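Side-chain contacts in helicase of the snf2/rad54 family (Sulfolobus solfataricus, PDB 1Z5Z), which probably couples ATP hydrolysis to movement along or remodelling of DNA: residues A[82-87]-A[125-130]; A[99-104]-A[188-193]. All coordinates share one frame; numbering follows the deposited sequence.

Interaction 1 (A[82-87]-A[125-130])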
loop_
_atom_site.group_PDB
_atom_site.type_symbol
_atom_site.label_atom_id
_atom_site.label_comp_id
_atom_site.label_asym_id
_atom_site.label_seq_id
_atom_site.Cartn_x
_atom_site.Cartn_y
_atom_site.Cartn_z
ATOM N N PRO A 82 -3.931 5.708 9.565
ATOM C CA PRO A 82 -3.574 6.924 10.287
ATOM C C PRO A 82 -2.524 6.747 11.390
ATOM O O PRO A 82 -1.790 7.682 11.690
ATOM C CB PRO A 82 -4.920 7.419 10.817
ATOM C CG PRO A 82 -5.770 6.203 10.865
ATOM C CD PRO A 82 -5.388 5.489 9.596
ATOM N N ALA A 83 -2.419 5.563 11.975
ATOM C CA ALA A 83 -1.427 5.367 13.058
ATOM C C ALA A 83 0.051 5.478 12.619
ATOM O O ALA A 83 0.953 5.677 13.459
ATOM C CB ALA A 83 -1.650 4.030 13.727
ATOM N N LEU A 84 0.320 5.332 11.319
ATOM C CA LEU A 84 1.717 5.435 10.847
ATOM C C LEU A 84 2.258 6.869 11.083
ATOM O O LEU A 84 3.457 7.075 11.167
ATOM C CB LEU A 84 1.802 5.111 9.344
ATOM C CG LEU A 84 1.427 3.689 8.919
ATOM C CD1 LEU A 84 1.181 3.630 7.423
ATOM C CD2 LEU A 84 2.559 2.729 9.323
ATOM N N LEU A 85 1.344 7.841 11.154
ATOM C CA LEU A 85 1.662 9.252 11.343
ATOM C C LEU A 85 1.181 9.849 12.669
ATOM O O LEU A 85 1.763 10.805 13.163
ATOM C CB LEU A 85 1.040 10.086 10.220
ATOM C CG LEU A 85 1.729 10.083 8.866
ATOM C CD1 LEU A 85 1.136 11.180 8.023
ATOM C CD2 LEU A 85 3.233 10.331 9.052
ATOM N N LYS A 86 0.098 9.321 13.225
ATOM C CA LYS A 86 -0.435 9.870 14.475
ATOM C C LYS A 86 -0.365 8.897 15.619
ATOM O O LYS A 86 -0.785 9.198 16.726
ATOM C CB LYS A 86 -1.896 10.287 14.308
ATOM C CG LYS A 86 -2.126 11.502 13.467
ATOM C CD LYS A 86 -3.586 11.569 13.032
ATOM C CE LYS A 86 -4.536 11.517 14.210
ATOM N NZ LYS A 86 -5.944 11.717 13.763
ATOM N N GLY A 87 0.168 7.716 15.360
ATOM C CA GLY A 87 0.207 6.711 16.405
ATOM C C GLY A 87 -1.219 6.445 16.847
ATOM O O GLY A 87 -2.184 6.652 16.083
ATOM N N GLY A 125 3.459 -3.164 7.734
ATOM C CA GLY A 125 3.579 -4.606 7.848
ATOM C C GLY A 125 3.356 -5.066 9.280
ATOM O O GLY A 125 2.654 -6.069 9.502
ATOM N N LYS A 126 3.947 -4.363 10.256
ATOM C CA LYS A 126 3.782 -4.739 11.663
ATOM C C LYS A 126 2.341 -4.554 12.135
ATOM O O LYS A 126 1.811 -5.384 12.878
ATOM C CB LYS A 126 4.717 -3.911 12.539
ATOM C CG LYS A 126 6.157 -4.290 12.384
ATOM C CD LYS A 126 7.045 -3.288 13.099
ATOM C CE LYS A 126 8.396 -3.909 13.373
ATOM N NZ LYS A 126 9.327 -2.956 14.025
ATOM N N ILE A 127 1.705 -3.462 11.720
ATOM C CA ILE A 127 0.318 -3.214 12.101
ATOM C C ILE A 127 -0.576 -4.357 11.568
ATOM O O ILE A 127 -1.385 -4.944 12.299
ATOM C CB ILE A 127 -0.161 -1.839 11.550
ATOM C CG1 ILE A 127 0.408 -0.709 12.425
ATOM C CG2 ILE A 127 -1.695 -1.791 11.489
ATOM C CD1 ILE A 127 0.243 0.677 11.824
ATOM N N ILE A 128 -0.407 -4.688 10.298
ATOM C CA ILE A 128 -1.186 -5.754 9.693
ATOM C C ILE A 128 -0.992 -7.058 10.449
ATOM O O ILE A 128 -1.965 -7.746 10.802
ATOM C CB ILE A 128 -0.755 -5.970 8.259
ATOM C CG1 ILE A 128 -1.196 -4.765 7.425
ATOM C CG2 ILE A 128 -1.388 -7.221 7.705
ATOM C CD1 ILE A 128 -0.571 -4.749 6.031
ATOM N N ARG A 129 0.273 -7.371 10.706
ATOM C CA ARG A 129 0.659 -8.590 11.400
ATOM C C ARG A 129 0.011 -8.608 12.822
ATOM O O ARG A 129 -0.560 -9.623 13.248
ATOM C CB ARG A 129 2.190 -8.625 11.470
ATOM C CG ARG A 129 2.800 -9.995 11.651
ATOM C CD ARG A 129 3.139 -10.298 13.084
ATOM N NE ARG A 129 4.412 -9.692 13.483
ATOM C CZ ARG A 129 4.472 -8.548 14.138
ATOM N NH1 ARG A 129 3.346 -7.948 14.440
ATOM N NH2 ARG A 129 5.630 -7.997 14.466
ATOM N N ASN A 130 0.078 -7.485 13.532
ATOM C CA ASN A 130 -0.499 -7.384 14.893
ATOM C C ASN A 130 -2.002 -7.588 14.866
ATOM O O ASN A 130 -2.552 -8.352 15.633
ATOM C CB ASN A 130 -0.196 -6.007 15.498
ATOM C CG ASN A 130 1.309 -5.780 15.713
ATOM O OD1 ASN A 130 2.057 -6.725 15.770
ATOM N ND2 ASN A 130 1.733 -4.525 15.843
#

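Interaction 2 (A[99-104]-A[188-193])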
loop_
_atom_site.group_PDB
_atom_site.type_symbol
_atom_site.label_atom_id
_atom_site.label_comp_id
_atom_site.label_asym_id
_atom_site.label_seq_id
_atom_site.Cartn_x
_atom_site.Cartn_y
_atom_site.Cartn_z
ATOM N N ILE A 99 -10.181 -2.415 6.876
ATOM C CA ILE A 99 -11.553 -2.898 6.953
ATOM C C ILE A 99 -11.837 -3.861 5.800
ATOM O O ILE A 99 -12.443 -4.908 6.014
ATOM C CB ILE A 99 -12.546 -1.713 6.926
ATOM C CG1 ILE A 99 -12.531 -1.003 8.274
ATOM C CG2 ILE A 99 -13.975 -2.203 6.571
ATOM C CD1 ILE A 99 -13.044 0.449 8.205
ATOM N N ARG A 100 -11.412 -3.522 4.584
ATOM C CA ARG A 100 -11.659 -4.429 3.477
ATOM C C ARG A 100 -10.767 -5.658 3.595
ATOM O O ARG A 100 -11.164 -6.752 3.189
ATOM C CB ARG A 100 -11.405 -3.756 2.117
ATOM C CG ARG A 100 -12.421 -2.710 1.753
ATOM C CD ARG A 100 -13.748 -3.350 1.369
ATOM N NE ARG A 100 -14.062 -3.082 -0.029
ATOM C CZ ARG A 100 -14.148 -4.017 -0.971
ATOM N NH1 ARG A 100 -14.429 -3.660 -2.224
ATOM N NH2 ARG A 100 -13.959 -5.305 -0.660
ATOM N N THR A 101 -9.567 -5.495 4.148
ATOM C CA THR A 101 -8.669 -6.634 4.273
ATOM C C THR A 101 -9.248 -7.756 5.152
ATOM O O THR A 101 -9.141 -8.936 4.807
ATOM C CB THR A 101 -7.285 -6.173 4.806
ATOM O OG1 THR A 101 -6.691 -5.280 3.839
ATOM C CG2 THR A 101 -6.356 -7.400 5.044
ATOM N N MET A 102 -9.829 -7.406 6.293
ATOM C CA MET A 102 -10.426 -8.425 7.151
ATOM C C MET A 102 -11.607 -9.086 6.393
ATOM O O MET A 102 -11.852 -10.269 6.573
ATOM C CB MET A 102 -10.906 -7.824 8.471
ATOM C CG MET A 102 -9.778 -7.172 9.338
ATOM S SD MET A 102 -8.233 -8.082 9.426
ATOM C CE MET A 102 -8.765 -9.554 10.418
ATOM N N GLU A 103 -12.312 -8.340 5.542
ATOM C CA GLU A 103 -13.418 -8.931 4.788
ATOM C C GLU A 103 -12.869 -9.933 3.810
ATOM O O GLU A 103 -13.441 -11.014 3.646
ATOM C CB GLU A 103 -14.228 -7.892 4.006
ATOM C CG GLU A 103 -14.719 -6.740 4.869
ATOM C CD GLU A 103 -15.535 -5.705 4.099
ATOM O OE1 GLU A 103 -15.330 -5.529 2.880
ATOM O OE2 GLU A 103 -16.379 -5.057 4.741
ATOM N N ILE A 104 -11.753 -9.595 3.163
ATOM C CA ILE A 104 -11.170 -10.513 2.190
ATOM C C ILE A 104 -10.643 -11.746 2.904
ATOM O O ILE A 104 -10.808 -12.884 2.456
ATOM C CB ILE A 104 -10.004 -9.860 1.414
ATOM C CG1 ILE A 104 -10.535 -8.779 0.456
ATOM C CG2 ILE A 104 -9.229 -10.934 0.700
ATOM C CD1 ILE A 104 -9.439 -7.779 -0.067
ATOM N N ILE A 188 -2.759 -10.193 -1.369
ATOM C CA ILE A 188 -3.315 -8.850 -1.200
ATOM C C ILE A 188 -2.165 -7.829 -1.311
ATOM O O ILE A 188 -1.201 -7.859 -0.496
ATOM C CB ILE A 188 -3.943 -8.659 0.195
ATOM C CG1 ILE A 188 -5.169 -9.571 0.341
ATOM C CG2 ILE A 188 -4.349 -7.181 0.419
ATOM C CD1 ILE A 188 -5.830 -9.502 1.741
ATOM N N HIS A 189 -2.229 -6.955 -2.312
ATOM C CA HIS A 189 -1.222 -5.906 -2.441
ATOM C C HIS A 189 -1.827 -4.701 -1.709
ATOM O O HIS A 189 -2.669 -3.986 -2.227
ATOM C CB HIS A 189 -0.900 -5.663 -3.909
ATOM C CG HIS A 189 -0.204 -6.832 -4.546
ATOM N ND1 HIS A 189 1.036 -7.274 -4.129
ATOM C CD2 HIS A 189 -0.611 -7.698 -5.504
ATOM C CE1 HIS A 189 1.361 -8.364 -4.805
ATOM N NE2 HIS A 189 0.378 -8.640 -5.647
ATOM N N PHE A 190 -1.416 -4.529 -0.458
ATOM C CA PHE A 190 -1.964 -3.480 0.411
ATOM C C PHE A 190 -1.761 -2.070 -0.105
ATOM O O PHE A 190 -2.608 -1.191 0.096
ATOM C CB PHE A 190 -1.363 -3.625 1.796
ATOM C CG PHE A 190 -2.176 -2.987 2.870
ATOM C CD1 PHE A 190 -3.241 -3.686 3.450
ATOM C CD2 PHE A 190 -1.899 -1.706 3.304
ATOM C CE1 PHE A 190 -4.009 -3.124 4.454
ATOM C CE2 PHE A 190 -2.672 -1.110 4.319
ATOM C CZ PHE A 190 -3.726 -1.819 4.902
ATOM N N ASP A 191 -0.620 -1.836 -0.754
ATOM C CA ASP A 191 -0.343 -0.528 -1.350
ATOM C C ASP A 191 0.598 -0.794 -2.531
ATOM O O ASP A 191 1.084 -1.921 -2.695
ATOM C CB ASP A 191 0.261 0.459 -0.326
ATOM C CG ASP A 191 1.410 -0.132 0.438
ATOM O OD1 ASP A 191 1.364 -0.121 1.687
ATOM O OD2 ASP A 191 2.368 -0.610 -0.217
ATOM N N ARG A 192 0.826 0.228 -3.344
ATOM C CA ARG A 192 1.626 0.091 -4.546
ATOM C C ARG A 192 3.111 -0.004 -4.283
ATOM O O ARG A 192 3.815 0.961 -4.458
ATOM C CB ARG A 192 1.330 1.263 -5.499
ATOM C CG ARG A 192 1.416 0.821 -6.973
ATOM C CD ARG A 192 1.195 1.926 -7.984
ATOM N NE ARG A 192 0.819 1.326 -9.266
ATOM C CZ ARG A 192 -0.435 1.080 -9.654
ATOM N NH1 ARG A 192 -0.654 0.524 -10.834
ATOM N NH2 ARG A 192 -1.476 1.408 -8.889
ATOM N N TRP A 193 3.579 -1.179 -3.864
ATOM C CA TRP A 193 5.003 -1.385 -3.525
ATOM C C TRP A 193 5.867 -1.807 -4.715
ATOM O O TRP A 193 7.101 -1.706 -4.690
ATOM C CB TRP A 193 5.126 -2.506 -2.494
ATOM C CG TRP A 193 4.627 -3.857 -3.012
ATOM C CD1 TRP A 193 3.353 -4.336 -2.951
ATOM C CD2 TRP A 193 5.400 -4.866 -3.690
ATOM N NE1 TRP A 193 3.276 -5.563 -3.545
ATOM C CE2 TRP A 193 4.516 -5.919 -4.011
ATOM C CE3 TRP A 193 6.760 -4.976 -4.065
ATOM C CZ2 TRP A 193 4.935 -7.086 -4.682
ATOM C CZ3 TRP A 193 7.181 -6.134 -4.739
ATOM C CH2 TRP A 193 6.271 -7.171 -5.041
#

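Interaction 1 (A[82-87]-A[125-130])
Ile127 reaches out of helix 122-136 with one methyl, CD1, and sets it against two side chains of the short helix 83-86: a partly buried, apolar helix-to-helix contact in a RecA-like helicase domain. Ile127 CD1 lies 4.0 Å from Leu84 CD2 and 4.3 Å from Ala83 CB. The touching is therefore done by methyl groups alone, and no hydrogen bond joins the two segments. The backbones stay well apart, the nearest CA atoms, those of Ala83 and Ile127, being 8.8 Å from each other; the small interface, 89 Å² summed over both sides, agrees with that spacing.

Chain shape explains the reach. In Ile127 the CG1 branch lies anti to the carbonyl carbon (chi1 -77°) and CD1 continues it in an extended form (chi2 168°), so that this methyl leads and CG2 stays behind. Ala83 points its CB toward helix 122-136, whereas Leu84 starts out to one side and brings only its CD2 branch in, the two longer side chains crossing obliquely.

Further out, Leu84 also packs on Asp123 and Met124, one turn earlier in helix 122-136, and on Gln77 of helix 61-78, while Ile127 touches Gln90. Pro82, at the other side of the short turn, lies on helix 39-55, and Lys86 NZ forms a salt bridge with Glu40 there. The turn itself is held by its backbone: Pro82 O accepts from both Leu85 N and Lys86 N, and Gly87, the first residue to leave helical phi/psi and of positive phi, bonds through its N to Ala83 O at 2.9 Å.

Interaction 2 (A[99-104]-A[188-193])
Helix 96-110 lies over the end of strand 186-189, with Thr101 and Ile188 the nearest pair at 8.0 Å between CA atoms, a gap bridged by side chains rather than by any hydrogen bond across the segments. Ile188 CD1 is the shared point of contact: Ile104 CG2 meets it at 3.8 Å, the two side chains tip to tip, and Thr101 CG2 stands 4.0 Å from that same CD1 atom. The extended form of Ile188 (chi2 177°) carries CD1 out from the strand to both methyls.

Thr101 divides its two branches between two neighbours. While CG2 faces the isoleucine, OG1 comes to the edge of the Phe190 ring, near its plane, 3.5 Å from Phe190 CE1. That hydroxyl is buried, but its hydrogen bond is made with Lys97 O, one turn back in its own helix, which fixes how the branches are turned. The ring of Phe190, swung anti to the backbone N, also packs on Leu220, Met124 and Ile128.

Beyond the strand end the chain turns away from the helix. Trp193 NE1 donates to His189 ND1 at 2.9 Å and 168°, within the indole plane but tilted 32° from that of the imidazole. Asp191 is held by Thr119 OG1 and Gln120 N, beside the neighbouring strand 115-119. A helix packed through Thr101 and Ile104 on a strand of a parallel sheet, followed by a loop at the strand's C-terminal end, is the alpha/beta packing of the RecA-like fold found in helicase C-terminal domains.

Overall arrangement
The centres of interactions 1 and 2 lie 14 Å apart, and their segments alternate along the chain: 82-87, 99-104, 125-130, 188-193. Helix 83-86 precedes helix 96-110, so one passage of chain supplies the first partner of each contact. Helix 122-136 lies between the two: Ile127 serves interaction 1, and its neighbour Ile128 approaches interaction 2, with Ile128 CD1 3.9 Å from Phe190 CD1. Interaction 2 is buried against the six-stranded parallel sheet, 8 Å from the chain centre; interaction 1 is only partly buried, at 12 Å. Apolar packing thus runs from Phe190, just past the strand end, through helix 122-136 to helix 83-86, tying that short helix to the RecA-like core.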